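Local structure of Serpin48 (Tenebrio molitor, 3OZQ) at residues G54-E59 against K289-D294; Y89-A94 against N167-N172; I97-N102 against A119-V124; E206-Y211 against K261-V266. The protein is a highly specific serpin of insect innate immunity that inhibits the serine protease SPE, the Spätzle-processing enzyme. One frame throughout, in Å; residues are numbered along the deposited sequence.

Contact 1. Residues G54-E59 against K289-D294; sequences GDTAEE and KKAFGD
Glu59, one turn into helix 54-63, reaches across to the short 3-10 turn formed by Lys290, Ala291 and Phe292. Its chain runs straight out past CG (chi2 -179°), which brings the carboxylate up to the backbone of the turn. OE1 takes the N-H of Lys290 on its syn lone pair, with Lys290 N to Glu59 OE1 at 2.9 Å. A second donor, Lys289 N, meets the same Glu59 OE1 at 3.0 Å from above the carboxylate plane. A water adds a third donor to OE1; it also donates to Thr56 O and accepts from Ala291 N. Glutamate suits the place because it is long enough to reach these amides and carries the charge that such a cluster of N-H groups would probably stabilise.

Lys290 can be followed outward. Its CB lies 3.4 Å from Glu59 OE1 and 3.9 Å from Thr56 OG1. The chain then bends at chi2 (56°), which carries CD alongside the carboxylate, 3.6 Å from Glu59 OE2. At the tip, NZ comes to 4.2 Å from Asp55 CB, and Glu295 is a weak, long ion-pair partner. Beneath, Thr56 CG2 rests on Ala291 CB at 3.7 Å, a close fit that suits the small alanine. The arrangement belongs to the serpin fold, where helix 54-63 packs on the turn between helix 279-286 and strand 310-321 of sheet A.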
loop_
_atom_site.group_PDB
_atom_site.type_symbol
_atom_site.label_atom_id
_atom_site.label_comp_id
_atom_site.label_asym_id
_atom_site.label_seq_id
_atom_site.Cartn_x
_atom_site.Cartn_y
_atom_site.Cartn_z
ATOM N N GLY A 54 -22.972 15.763 -1.515
ATOM C CA GLY A 54 -23.070 16.444 -2.790
ATOM C C GLY A 54 -21.970 16.117 -3.765
ATOM O O GLY A 54 -21.614 14.960 -3.949
ATOM N N ASP A 55 -21.432 17.140 -4.412
ATOM C CA ASP A 55 -20.399 16.910 -5.411
ATOM C C ASP A 55 -19.066 16.474 -4.776
ATOM O O ASP A 55 -18.319 15.691 -5.371
ATOM C CB ASP A 55 -20.229 18.135 -6.315
ATOM C CG ASP A 55 -21.454 18.384 -7.204
ATOM O OD1 ASP A 55 -22.589 18.347 -6.680
ATOM O OD2 ASP A 55 -21.275 18.602 -8.429
ATOM N N THR A 56 -18.786 16.970 -3.571
ATOM C CA THR A 56 -17.645 16.495 -2.782
ATOM C C THR A 56 -17.590 14.970 -2.720
ATOM O O THR A 56 -16.638 14.355 -3.199
ATOM C CB THR A 56 -17.684 17.002 -1.328
ATOM O OG1 THR A 56 -17.687 18.431 -1.305
ATOM C CG2 THR A 56 -16.472 16.495 -0.569
ATOM N N ALA A 57 -18.610 14.364 -2.121
ATOM C CA ALA A 57 -18.631 12.915 -1.946
ATOM C C ALA A 57 -18.665 12.185 -3.281
ATOM O O ALA A 57 -18.102 11.093 -3.420
ATOM C CB ALA A 57 -19.802 12.500 -1.099
ATOM N N GLU A 58 -19.326 12.795 -4.259
ATOM C CA GLU A 58 -19.496 12.178 -5.568
ATOM C C GLU A 58 -18.178 12.097 -6.330
ATOM O O GLU A 58 -17.905 11.109 -7.004
ATOM C CB GLU A 58 -20.541 12.942 -6.386
ATOM C CG GLU A 58 -20.808 12.347 -7.765
ATOM C CD GLU A 58 -21.308 10.915 -7.699
ATOM O OE1 GLU A 58 -21.775 10.488 -6.619
ATOM O OE2 GLU A 58 -21.227 10.213 -8.732
ATOM N N GLU A 59 -17.372 13.149 -6.235
ATOM C CA GLU A 59 -16.039 13.153 -6.822
ATOM C C GLU A 59 -15.235 11.977 -6.292
ATOM O O GLU A 59 -14.756 11.147 -7.061
ATOM C CB GLU A 59 -15.308 14.449 -6.484
ATOM C CG GLU A 59 -15.210 15.443 -7.618
ATOM C CD GLU A 59 -14.461 16.696 -7.208
ATOM O OE1 GLU A 59 -13.899 16.715 -6.090
ATOM O OE2 GLU A 59 -14.439 17.665 -7.997
ATOM N N LYS A 289 -10.921 17.118 -5.929
ATOM C CA LYS A 289 -10.594 18.539 -5.793
ATOM C C LYS A 289 -11.414 19.194 -4.686
ATOM O O LYS A 289 -10.853 19.781 -3.758
ATOM C CB LYS A 289 -10.799 19.287 -7.115
ATOM C CG LYS A 289 -10.069 18.685 -8.319
ATOM C CD LYS A 289 -8.683 18.137 -7.950
ATOM C CE LYS A 289 -7.648 18.393 -9.044
ATOM N NZ LYS A 289 -6.981 19.725 -8.866
ATOM N N LYS A 290 -12.736 19.053 -4.777
ATOM C CA LYS A 290 -13.663 19.719 -3.865
ATOM C C LYS A 290 -13.327 19.502 -2.397
ATOM O O LYS A 290 -13.353 20.444 -1.614
ATOM C CB LYS A 290 -15.103 19.266 -4.126
ATOM C CG LYS A 290 -15.953 20.268 -4.906
ATOM C CD LYS A 290 -15.319 20.646 -6.238
ATOM C CE LYS A 290 -16.127 21.728 -6.946
ATOM N NZ LYS A 290 -17.527 21.285 -7.225
ATOM N N ALA A 291 -13.021 18.259 -2.030
ATOM C CA ALA A 291 -12.851 17.906 -0.625
ATOM C C ALA A 291 -11.671 18.615 0.034
ATOM O O ALA A 291 -11.583 18.655 1.260
ATOM C CB ALA A 291 -12.729 16.406 -0.460
ATOM N N PHE A 292 -10.765 19.152 -0.784
ATOM C CA PHE A 292 -9.558 19.822 -0.280
ATOM C C PHE A 292 -9.689 21.345 -0.246
ATOM O O PHE A 292 -8.779 22.038 0.216
ATOM C CB PHE A 292 -8.348 19.477 -1.161
ATOM C CG PHE A 292 -8.048 18.005 -1.259
ATOM C CD1 PHE A 292 -7.963 17.215 -0.123
ATOM C CD2 PHE A 292 -7.835 17.410 -2.502
ATOM C CE1 PHE A 292 -7.648 15.846 -0.232
ATOM C CE2 PHE A 292 -7.538 16.056 -2.615
ATOM C CZ PHE A 292 -7.442 15.272 -1.485
ATOM N N GLY A 293 -10.803 21.867 -0.754
ATOM C CA GLY A 293 -10.957 23.305 -0.930
ATOM C C GLY A 293 -12.219 23.903 -0.335
ATOM O O GLY A 293 -12.879 23.277 0.496
ATOM N N ASP A 294 -12.557 25.116 -0.767
ATOM C CA ASP A 294 -13.657 25.881 -0.160
ATOM C C ASP A 294 -15.042 25.297 -0.393
ATOM O O ASP A 294 -15.935 25.471 0.432
ATOM C CB ASP A 294 -13.644 27.335 -0.642
ATOM C CG ASP A 294 -12.535 28.149 -0.011
ATOM O OD1 ASP A 294 -12.127 27.817 1.122
ATOM O OD2 ASP A 294 -12.074 29.123 -0.646
HETATM O O HOH W 1 -14.235 15.832 -3.636
#

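Contact 2. Residues Y89-A94 against N167-N172; sequences YTLHTA and NALYFN
The rings of His92 and Tyr170 lie almost parallel, their planes 7° apart, but slid so far that they barely overlap. Tyr170 OH settles over the centre of the imidazole, 3.4 Å from His92 CG, while His92 CB sits over the phenol face in a CH-pi contact, 3.8 Å from the Tyr170 centroid. The Tyr170 chi1 of 72° sets CG between the backbone N and carbonyl carbon and lays the ring toward the neighbouring strand; Thr90 CG2 fills the other face of the imidazole. Exchanging this tyrosine for an alanine would probably leave His92 without its flat support and Gln145 without the hydroxyl it bonds.

The two strands run antiparallel as strands 2 and 3 of serpin sheet A, joined by six backbone hydrogen bonds, among them Ala94 N to Ala168 O at 2.7 Å. At that end Ala94 CB and Ala168 CB, 4.3 Å apart, make a shallow hollow, and Trp139 and Val140 of helix 129-143 press onto it.

On the opposite face, Leu91 CD1 fits between Leu169 and Phe171, 4.0 Å from Leu169 CD2 and 4.1 Å from Phe171 CD1, and Phe368 of strand 365-372 packs on all three. Further along, Phe171 CZ meets the Tyr89 ring at CD1, 3.7 Å away, with the two planes inclined at 45°. Asn167 OD1 bonds Ser40 OG of helix 38-50, in the serpin shutter region.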
loop_
_atom_site.group_PDB
_atom_site.type_symbol
_atom_site.label_atom_id
_atom_site.label_comp_id
_atom_site.label_asym_id
_atom_site.label_seq_id
_atom_site.Cartn_x
_atom_site.Cartn_y
_atom_site.Cartn_z
ATOM N N TYR A 89 -1.378 -14.973 7.950
ATOM C CA TYR A 89 -0.820 -13.649 7.678
ATOM C C TYR A 89 -1.714 -12.515 8.170
ATOM O O TYR A 89 -2.938 -12.662 8.237
ATOM C CB TYR A 89 -0.566 -13.473 6.184
ATOM C CG TYR A 89 -1.816 -13.505 5.325
ATOM C CD1 TYR A 89 -2.716 -12.442 5.318
ATOM C CD2 TYR A 89 -2.084 -14.592 4.504
ATOM C CE1 TYR A 89 -3.851 -12.472 4.520
ATOM C CE2 TYR A 89 -3.211 -14.630 3.708
ATOM C CZ TYR A 89 -4.089 -13.574 3.713
ATOM O OH TYR A 89 -5.208 -13.632 2.909
ATOM N N THR A 90 -1.099 -11.374 8.484
ATOM C CA THR A 90 -1.842 -10.247 9.046
ATOM C C THR A 90 -1.437 -8.895 8.464
ATOM O O THR A 90 -0.253 -8.542 8.428
ATOM C CB THR A 90 -1.643 -10.160 10.562
ATOM O OG1 THR A 90 -1.553 -11.480 11.111
ATOM C CG2 THR A 90 -2.805 -9.400 11.213
ATOM N N LEU A 91 -2.427 -8.137 8.019
ATOM C CA LEU A 91 -2.232 -6.730 7.713
ATOM C C LEU A 91 -2.505 -5.905 8.970
ATOM O O LEU A 91 -3.568 -6.032 9.577
ATOM C CB LEU A 91 -3.177 -6.303 6.600
ATOM C CG LEU A 91 -3.079 -4.833 6.203
ATOM C CD1 LEU A 91 -1.687 -4.556 5.613
ATOM C CD2 LEU A 91 -4.173 -4.511 5.206
ATOM N N HIS A 92 -1.532 -5.091 9.375
ATOM C CA HIS A 92 -1.692 -4.180 10.503
ATOM C C HIS A 92 -1.908 -2.776 9.955
ATOM O O HIS A 92 -1.142 -2.307 9.121
ATOM C CB HIS A 92 -0.453 -4.206 11.410
ATOM C CG HIS A 92 -0.177 -5.549 12.016
ATOM N ND1 HIS A 92 0.489 -6.549 11.342
ATOM C CD2 HIS A 92 -0.500 -6.065 13.227
ATOM C CE1 HIS A 92 0.577 -7.619 12.113
ATOM N NE2 HIS A 92 -0.020 -7.353 13.261
ATOM N N THR A 93 -2.968 -2.118 10.409
ATOM C CA THR A 93 -3.259 -0.764 9.964
ATOM C C THR A 93 -3.604 0.092 11.160
ATOM O O THR A 93 -4.218 -0.379 12.116
ATOM C CB THR A 93 -4.448 -0.751 8.980
ATOM O OG1 THR A 93 -5.670 -0.950 9.703
ATOM C CG2 THR A 93 -4.300 -1.850 7.965
ATOM N N ALA A 94 -3.189 1.346 11.118
ATOM C CA ALA A 94 -3.632 2.327 12.088
ATOM C C ALA A 94 -4.133 3.485 11.265
ATOM O O ALA A 94 -3.348 4.327 10.831
ATOM C CB ALA A 94 -2.493 2.755 12.977
ATOM N N ASN A 167 -2.767 7.213 7.919
ATOM C CA ASN A 167 -2.845 5.854 7.339
ATOM C C ASN A 167 -1.514 5.118 7.428
ATOM O O ASN A 167 -0.689 5.223 6.539
ATOM C CB ASN A 167 -3.270 5.968 5.876
ATOM C CG ASN A 167 -3.432 4.624 5.181
ATOM O OD1 ASN A 167 -3.552 3.577 5.814
ATOM N ND2 ASN A 167 -3.480 4.669 3.860
ATOM N N ALA A 168 -1.311 4.385 8.514
ATOM C CA ALA A 168 -0.069 3.676 8.752
ATOM C C ALA A 168 -0.348 2.193 8.648
ATOM O O ALA A 168 -1.350 1.714 9.176
ATOM C CB ALA A 168 0.458 3.981 10.110
ATOM N N LEU A 169 0.536 1.466 7.978
ATOM C CA LEU A 169 0.370 0.016 7.863
ATOM C C LEU A 169 1.637 -0.733 7.509
ATOM O O LEU A 169 2.643 -0.156 7.101
ATOM C CB LEU A 169 -0.745 -0.386 6.869
ATOM C CG LEU A 169 -0.976 0.234 5.477
ATOM C CD1 LEU A 169 0.142 1.081 4.941
ATOM C CD2 LEU A 169 -1.450 -0.786 4.406
ATOM N N TYR A 170 1.551 -2.045 7.669
ATOM C CA TYR A 170 2.615 -2.952 7.300
ATOM C C TYR A 170 2.015 -4.347 7.316
ATOM O O TYR A 170 0.994 -4.587 7.966
ATOM C CB TYR A 170 3.799 -2.845 8.265
ATOM C CG TYR A 170 3.550 -3.423 9.639
ATOM C CD1 TYR A 170 3.860 -4.748 9.920
ATOM C CD2 TYR A 170 3.016 -2.640 10.661
ATOM C CE1 TYR A 170 3.643 -5.283 11.179
ATOM C CE2 TYR A 170 2.791 -3.167 11.927
ATOM C CZ TYR A 170 3.110 -4.493 12.178
ATOM O OH TYR A 170 2.890 -5.031 13.426
ATOM N N PHE A 171 2.656 -5.255 6.590
ATOM C CA PHE A 171 2.131 -6.588 6.336
ATOM C C PHE A 171 3.055 -7.619 6.963
ATOM O O PHE A 171 4.270 -7.430 7.005
ATOM C CB PHE A 171 2.082 -6.829 4.828
ATOM C CG PHE A 171 1.318 -8.060 4.428
ATOM C CD1 PHE A 171 -0.023 -8.192 4.746
ATOM C CD2 PHE A 171 1.938 -9.083 3.717
ATOM C CE1 PHE A 171 -0.737 -9.329 4.362
ATOM C CE2 PHE A 171 1.228 -10.217 3.333
ATOM C CZ PHE A 171 -0.114 -10.335 3.650
ATOM N N ASN A 172 2.472 -8.708 7.446
ATOM C CA ASN A 172 3.245 -9.804 8.008
ATOM C C ASN A 172 2.819 -11.138 7.404
ATOM O O ASN A 172 1.653 -11.529 7.516
ATOM C CB ASN A 172 3.087 -9.830 9.524
ATOM C CG ASN A 172 3.700 -11.064 10.147
ATOM O OD1 ASN A 172 4.876 -11.067 10.529
ATOM N ND2 ASN A 172 2.911 -12.130 10.245
#

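Contact 3. Residues I97-N102 against A119-V124; sequences IYVKTN and AQSENV
Strands 97-100 and 120-124 run parallel with their axes 32° apart, and their N-H and C=O groups alternate in a parallel ladder, from Ile97 N to Gln120 O (2.8 Å) through Val99 N to Glu122 O and on to Val124 N with Val99 O. They are the outer strands of a beta-alpha-beta crossover, helix 107-115 lying between them in the chain, and belong to strands 2 and 1 of serpin sheet A.

Ser121 OG, anti to the backbone N (chi1 -176°), donates to Ile97 O at 2.9 Å, and since Glu122 N also bonds that oxygen, the two donors grip it from opposite faces of its carbonyl plane. Serine suits the place because its short side chain, on the Ile97 and Val99 face, can turn its hydroxyl back onto the neighbouring carbonyl.

On the other face, Tyr98 packs its CB against Val124 CG1 at 3.7 Å, under Leu135, Met136 and Trp139 of helix 129-143. Glu122 lies side by side with Tyr98, its carboxylate turned 75° to the ring. While Glu122 OE2 makes a salt bridge to Lys96, one water, in the plane of the Tyr98 ring, joins Tyr98 OH at 3.1 Å to Glu122 OE1 at 2.7 Å.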
loop_
_atom_site.group_PDB
_atom_site.type_symbol
_atom_site.label_atom_id
_atom_site.label_comp_id
_atom_site.label_asym_id
_atom_site.label_seq_id
_atom_site.Cartn_x
_atom_site.Cartn_y
_atom_site.Cartn_z
ATOM N N ILE A 97 -9.032 9.469 11.417
ATOM C CA ILE A 97 -9.390 10.769 10.896
ATOM C C ILE A 97 -9.471 11.694 12.085
ATOM O O ILE A 97 -10.405 11.603 12.873
ATOM C CB ILE A 97 -10.731 10.724 10.143
ATOM C CG1 ILE A 97 -10.595 9.840 8.892
ATOM C CG2 ILE A 97 -11.175 12.123 9.748
ATOM C CD1 ILE A 97 -11.755 9.990 7.913
ATOM N N TYR A 98 -8.458 12.537 12.248
ATOM C CA TYR A 98 -8.445 13.518 13.335
ATOM C C TYR A 98 -9.102 14.808 12.874
ATOM O O TYR A 98 -8.791 15.296 11.787
ATOM C CB TYR A 98 -7.020 13.817 13.776
ATOM C CG TYR A 98 -6.385 12.731 14.597
ATOM C CD1 TYR A 98 -6.532 12.699 15.977
ATOM C CD2 TYR A 98 -5.638 11.726 13.990
ATOM C CE1 TYR A 98 -5.945 11.705 16.727
ATOM C CE2 TYR A 98 -5.045 10.734 14.729
ATOM C CZ TYR A 98 -5.196 10.724 16.096
ATOM O OH TYR A 98 -4.606 9.723 16.827
ATOM N N VAL A 99 -9.980 15.362 13.720
ATOM C CA VAL A 99 -10.784 16.532 13.373
ATOM C C VAL A 99 -10.640 17.717 14.362
ATOM O O VAL A 99 -10.555 17.529 15.574
ATOM C CB VAL A 99 -12.276 16.135 13.219
ATOM C CG1 VAL A 99 -13.105 17.326 12.815
ATOM C CG2 VAL A 99 -12.415 14.995 12.181
ATOM N N LYS A 100 -10.594 18.924 13.811
ATOM C CA LYS A 100 -10.410 20.171 14.564
ATOM C C LYS A 100 -11.346 20.205 15.780
ATOM O O LYS A 100 -12.534 19.931 15.624
ATOM C CB LYS A 100 -10.718 21.330 13.610
ATOM C CG LYS A 100 -10.443 22.740 14.099
ATOM C CD LYS A 100 -10.746 23.720 12.968
ATOM C CE LYS A 100 -10.872 25.171 13.461
ATOM N NZ LYS A 100 -9.555 25.786 13.825
ATOM N N THR A 101 -10.827 20.521 16.975
ATOM C CA THR A 101 -11.639 20.391 18.203
ATOM C C THR A 101 -12.944 21.172 18.136
ATOM O O THR A 101 -13.951 20.760 18.710
ATOM C CB THR A 101 -10.896 20.734 19.554
ATOM O OG1 THR A 101 -9.898 21.745 19.360
ATOM C CG2 THR A 101 -10.239 19.494 20.149
ATOM N N ASN A 102 -12.933 22.286 17.415
ATOM C CA ASN A 102 -14.090 23.161 17.390
ATOM C C ASN A 102 -15.332 22.420 16.947
ATOM O O ASN A 102 -16.441 22.773 17.345
ATOM C CB ASN A 102 -13.833 24.361 16.477
ATOM C CG ASN A 102 -12.521 25.043 16.787
ATOM O OD1 ASN A 102 -11.441 24.502 16.502
ATOM N ND2 ASN A 102 -12.599 26.232 17.383
ATOM N N ALA A 119 -11.113 1.875 10.804
ATOM C CA ALA A 119 -10.395 3.072 11.210
ATOM C C ALA A 119 -11.124 3.676 12.400
ATOM O O ALA A 119 -12.092 3.101 12.898
ATOM C CB ALA A 119 -10.341 4.061 10.067
ATOM N N GLN A 120 -10.662 4.828 12.867
ATOM C CA GLN A 120 -11.454 5.583 13.831
ATOM C C GLN A 120 -11.362 7.077 13.600
ATOM O O GLN A 120 -10.626 7.525 12.727
ATOM C CB GLN A 120 -11.096 5.200 15.259
ATOM C CG GLN A 120 -9.754 5.619 15.711
ATOM C CD GLN A 120 -9.372 4.920 16.991
ATOM O OE1 GLN A 120 -8.720 5.500 17.861
ATOM N NE2 GLN A 120 -9.774 3.659 17.111
ATOM N N SER A 121 -12.144 7.847 14.360
ATOM C CA SER A 121 -12.128 9.293 14.210
ATOM C C SER A 121 -12.192 9.949 15.581
ATOM O O SER A 121 -12.800 9.415 16.510
ATOM C CB SER A 121 -13.267 9.758 13.310
ATOM O OG SER A 121 -13.213 11.158 13.091
ATOM N N GLU A 122 -11.545 11.101 15.700
ATOM C CA GLU A 122 -11.279 11.698 17.000
ATOM C C GLU A 122 -11.002 13.187 16.835
ATOM O O GLU A 122 -10.428 13.607 15.823
ATOM C CB GLU A 122 -10.090 10.971 17.640
ATOM C CG GLU A 122 -9.554 11.556 18.927
ATOM C CD GLU A 122 -8.653 10.576 19.666
ATOM O OE1 GLU A 122 -7.613 11.005 20.233
ATOM O OE2 GLU A 122 -8.996 9.370 19.690
ATOM N N ASN A 123 -11.454 13.989 17.806
ATOM C CA ASN A 123 -11.164 15.421 17.829
ATOM C C ASN A 123 -9.800 15.675 18.418
ATOM O O ASN A 123 -9.383 14.985 19.347
ATOM C CB ASN A 123 -12.209 16.206 18.649
ATOM C CG ASN A 123 -13.443 16.546 17.846
ATOM O OD1 ASN A 123 -13.400 17.383 16.948
ATOM N ND2 ASN A 123 -14.555 15.896 18.164
ATOM N N VAL A 124 -9.106 16.677 17.891
ATOM C CA VAL A 124 -7.784 17.017 18.389
ATOM C C VAL A 124 -7.568 18.496 18.161
ATOM O O VAL A 124 -8.042 19.049 17.170
ATOM C CB VAL A 124 -6.654 16.191 17.685
ATOM C CG1 VAL A 124 -6.589 16.514 16.198
ATOM C CG2 VAL A 124 -5.303 16.447 18.340
HETATM O O HOH W 2 -5.478 9.447 19.791
#

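Contact 4. Residues E206-Y211 against K261-V266; sequences EQYFNY and KQLVNV
Leu263 lies across the ring of Tyr208, its CB over one face in a CH-pi contact 4.0 Å from the ring centroid. The same side chain reaches the backbone of Glu206, Leu263 CD1 to Glu206 C at 3.4 Å. A tyrosine suits this partly solvent-facing site because its broad face shields the leucine while the hydroxyl can meet water. On the other side of the strand pair, Phe209 turns CD1 to Val264 CG1 at 3.9 Å and presents its edge to Val266 CG1, so that branched aliphatic residues pack about the ring; Gln207 CB lies over one of its faces. Tyr211 CD2 lies 3.4 Å from Gln262 NE2, and the amide stands nearly perpendicular to the ring.

What positions these groups is the backbone pairing, in which Gln207 bonds Val264 and Phe209 bonds Gln262, each by two hydrogen bonds. At the start, Glu206 and Gln207 both face Val264, a G1 beta bulge, with Glu206 at a positive phi of 48°. Asn265 holds this bulge: its OD1 accepts Glu206 N at 2.6 Å, with a C=O...N angle of 174°. With an alanine in its place, the Glu206 N-H would probably lose its acceptor and the bulge would be less firmly fixed.

Further out, Asn265 pairs through its backbone with Lys348 and Phe350 of strand 348-351, Gln262 OE1 bonds Lys348, Tyr211 OH bonds Glu213, and Phe209 packs on Leu204 and Leu222. In the serpin fold the chain here turns a corner on leaving strand 196-205 of sheet C, and strand 207-214 of sheet B pairs antiparallel with strand 260-278.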
loop_
_atom_site.group_PDB
_atom_site.type_symbol
_atom_site.label_atom_id
_atom_site.label_comp_id
_atom_site.label_asym_id
_atom_site.label_seq_id
_atom_site.Cartn_x
_atom_site.Cartn_y
_atom_site.Cartn_z
ATOM N N GLU A 206 15.208 -25.019 -7.911
ATOM C CA GLU A 206 14.349 -26.123 -8.321
ATOM C C GLU A 206 12.971 -26.114 -7.657
ATOM O O GLU A 206 12.476 -27.161 -7.239
ATOM C CB GLU A 206 15.049 -27.460 -8.048
ATOM C CG GLU A 206 16.361 -27.643 -8.794
ATOM C CD GLU A 206 17.379 -28.492 -8.019
ATOM O OE1 GLU A 206 18.536 -28.031 -7.857
ATOM O OE2 GLU A 206 17.026 -29.610 -7.571
ATOM N N GLN A 207 12.354 -24.937 -7.568
ATOM C CA GLN A 207 10.996 -24.826 -7.050
ATOM C C GLN A 207 10.039 -24.555 -8.199
ATOM O O GLN A 207 10.425 -23.963 -9.206
ATOM C CB GLN A 207 10.894 -23.686 -6.032
ATOM C CG GLN A 207 11.844 -23.794 -4.850
ATOM C CD GLN A 207 11.444 -24.883 -3.875
ATOM O OE1 GLN A 207 12.258 -25.337 -3.070
ATOM N NE2 GLN A 207 10.187 -25.304 -3.936
ATOM N N TYR A 208 8.790 -24.988 -8.049
ATOM C CA TYR A 208 7.760 -24.675 -9.031
ATOM C C TYR A 208 6.945 -23.468 -8.572
ATOM O O TYR A 208 6.164 -23.551 -7.621
ATOM C CB TYR A 208 6.847 -25.876 -9.298
ATOM C CG TYR A 208 7.400 -26.837 -10.332
ATOM C CD1 TYR A 208 7.215 -26.610 -11.691
ATOM C CD2 TYR A 208 8.121 -27.959 -9.950
ATOM C CE1 TYR A 208 7.724 -27.485 -12.647
ATOM C CE2 TYR A 208 8.643 -28.842 -10.896
ATOM C CZ TYR A 208 8.439 -28.599 -12.245
ATOM O OH TYR A 208 8.944 -29.470 -13.192
ATOM N N PHE A 209 7.140 -22.350 -9.258
ATOM C CA PHE A 209 6.456 -21.104 -8.922
ATOM C C PHE A 209 5.772 -20.573 -10.159
ATOM O O PHE A 209 6.233 -20.805 -11.273
ATOM C CB PHE A 209 7.464 -20.057 -8.428
ATOM C CG PHE A 209 8.050 -20.364 -7.082
ATOM C CD1 PHE A 209 9.396 -20.130 -6.827
ATOM C CD2 PHE A 209 7.257 -20.867 -6.061
ATOM C CE1 PHE A 209 9.942 -20.404 -5.580
ATOM C CE2 PHE A 209 7.792 -21.141 -4.814
ATOM C CZ PHE A 209 9.134 -20.910 -4.571
ATOM N N ASN A 210 4.678 -19.843 -9.960
ATOM C CA ASN A 210 4.031 -19.161 -11.060
ATOM C C ASN A 210 4.995 -18.220 -11.758
ATOM O O ASN A 210 5.669 -17.407 -11.126
ATOM C CB ASN A 210 2.776 -18.432 -10.577
ATOM C CG ASN A 210 1.614 -19.378 -10.378
ATOM O OD1 ASN A 210 1.286 -20.160 -11.269
ATOM N ND2 ASN A 210 1.003 -19.337 -9.205
ATOM N N TYR A 211 5.048 -18.344 -13.072
ATOM C CA TYR A 211 6.081 -17.710 -13.865
ATOM C C TYR A 211 5.473 -17.272 -15.181
ATOM O O TYR A 211 4.566 -17.924 -15.699
ATOM C CB TYR A 211 7.209 -18.722 -14.103
ATOM C CG TYR A 211 8.309 -18.254 -15.025
ATOM C CD1 TYR A 211 9.484 -17.717 -14.515
ATOM C CD2 TYR A 211 8.180 -18.360 -16.406
ATOM C CE1 TYR A 211 10.505 -17.293 -15.356
ATOM C CE2 TYR A 211 9.193 -17.935 -17.256
ATOM C CZ TYR A 211 10.353 -17.407 -16.724
ATOM O OH TYR A 211 11.365 -16.983 -17.557
ATOM N N LYS A 261 2.840 -22.631 -13.350
ATOM C CA LYS A 261 3.935 -23.119 -12.529
ATOM C C LYS A 261 5.068 -23.707 -13.372
ATOM O O LYS A 261 4.909 -24.737 -14.026
ATOM C CB LYS A 261 3.426 -24.151 -11.525
ATOM C CG LYS A 261 2.437 -23.585 -10.526
ATOM C CD LYS A 261 2.684 -24.157 -9.137
ATOM C CE LYS A 261 1.840 -23.454 -8.086
ATOM N NZ LYS A 261 2.087 -23.998 -6.717
ATOM N N GLN A 262 6.216 -23.045 -13.357
ATOM C CA GLN A 262 7.386 -23.561 -14.053
ATOM C C GLN A 262 8.525 -23.771 -13.077
ATOM O O GLN A 262 8.614 -23.094 -12.060
ATOM C CB GLN A 262 7.818 -22.620 -15.178
ATOM C CG GLN A 262 6.737 -22.381 -16.227
ATOM C CD GLN A 262 7.310 -22.154 -17.616
ATOM O OE1 GLN A 262 8.045 -22.989 -18.137
ATOM N NE2 GLN A 262 6.976 -21.017 -18.221
ATOM N N LEU A 263 9.398 -24.720 -13.395
ATOM C CA LEU A 263 10.547 -25.010 -12.559
ATOM C C LEU A 263 11.546 -23.870 -12.680
ATOM O O LEU A 263 11.945 -23.495 -13.778
ATOM C CB LEU A 263 11.200 -26.311 -13.014
ATOM C CG LEU A 263 12.352 -26.755 -12.130
ATOM C CD1 LEU A 263 11.838 -27.034 -10.724
ATOM C CD2 LEU A 263 13.018 -27.992 -12.734
ATOM N N VAL A 264 11.960 -23.315 -11.554
ATOM C CA VAL A 264 12.714 -22.077 -11.602
ATOM C C VAL A 264 13.686 -21.996 -10.452
ATOM O O VAL A 264 13.460 -22.585 -9.398
ATOM C CB VAL A 264 11.738 -20.846 -11.572
ATOM C CG1 VAL A 264 10.842 -20.901 -10.351
ATOM C CG2 VAL A 264 12.502 -19.535 -11.633
ATOM N N ASN A 265 14.787 -21.284 -10.670
ATOM C CA ASN A 265 15.686 -20.912 -9.593
ATOM C C ASN A 265 15.514 -19.425 -9.339
ATOM O O ASN A 265 15.370 -18.648 -10.278
ATOM C CB ASN A 265 17.144 -21.200 -9.955
ATOM C CG ASN A 265 17.471 -22.686 -9.962
ATOM O OD1 ASN A 265 16.783 -23.497 -9.343
ATOM N ND2 ASN A 265 18.534 -23.045 -10.662
ATOM N N VAL A 266 15.540 -19.021 -8.079
ATOM C CA VAL A 266 15.319 -17.623 -7.757
ATOM C C VAL A 266 16.448 -17.026 -6.939
ATOM O O VAL A 266 16.896 -17.608 -5.953
ATOM C CB VAL A 266 13.997 -17.417 -6.989
ATOM C CG1 VAL A 266 12.858 -18.172 -7.675
ATOM C CG2 VAL A 266 14.158 -17.881 -5.563
#

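Overall arrangement
Contacts 2 and 3 share strand 90-100 and lie about 21 Å apart between centres, successive parts of sheet A, contact 3 lying one strand further out. Contact 1, about 19 Å from contact 3 between centres, is on the same side of the molecule, where helix 54-63 meets the turn leading into strand 310-321; its chain loop encloses all the others. Contact 4 stands at the far side, about 49 Å from contact 3 and 29 Å from contact 2 between centres. In the chain, the serpin reactive-centre loop comes between strands 310-321 and 348-351, and residues 337-345, within it, are not modelled; contact 4 borders the latter strand, and in contact 2 Asn167 and Leu169 pair with the former.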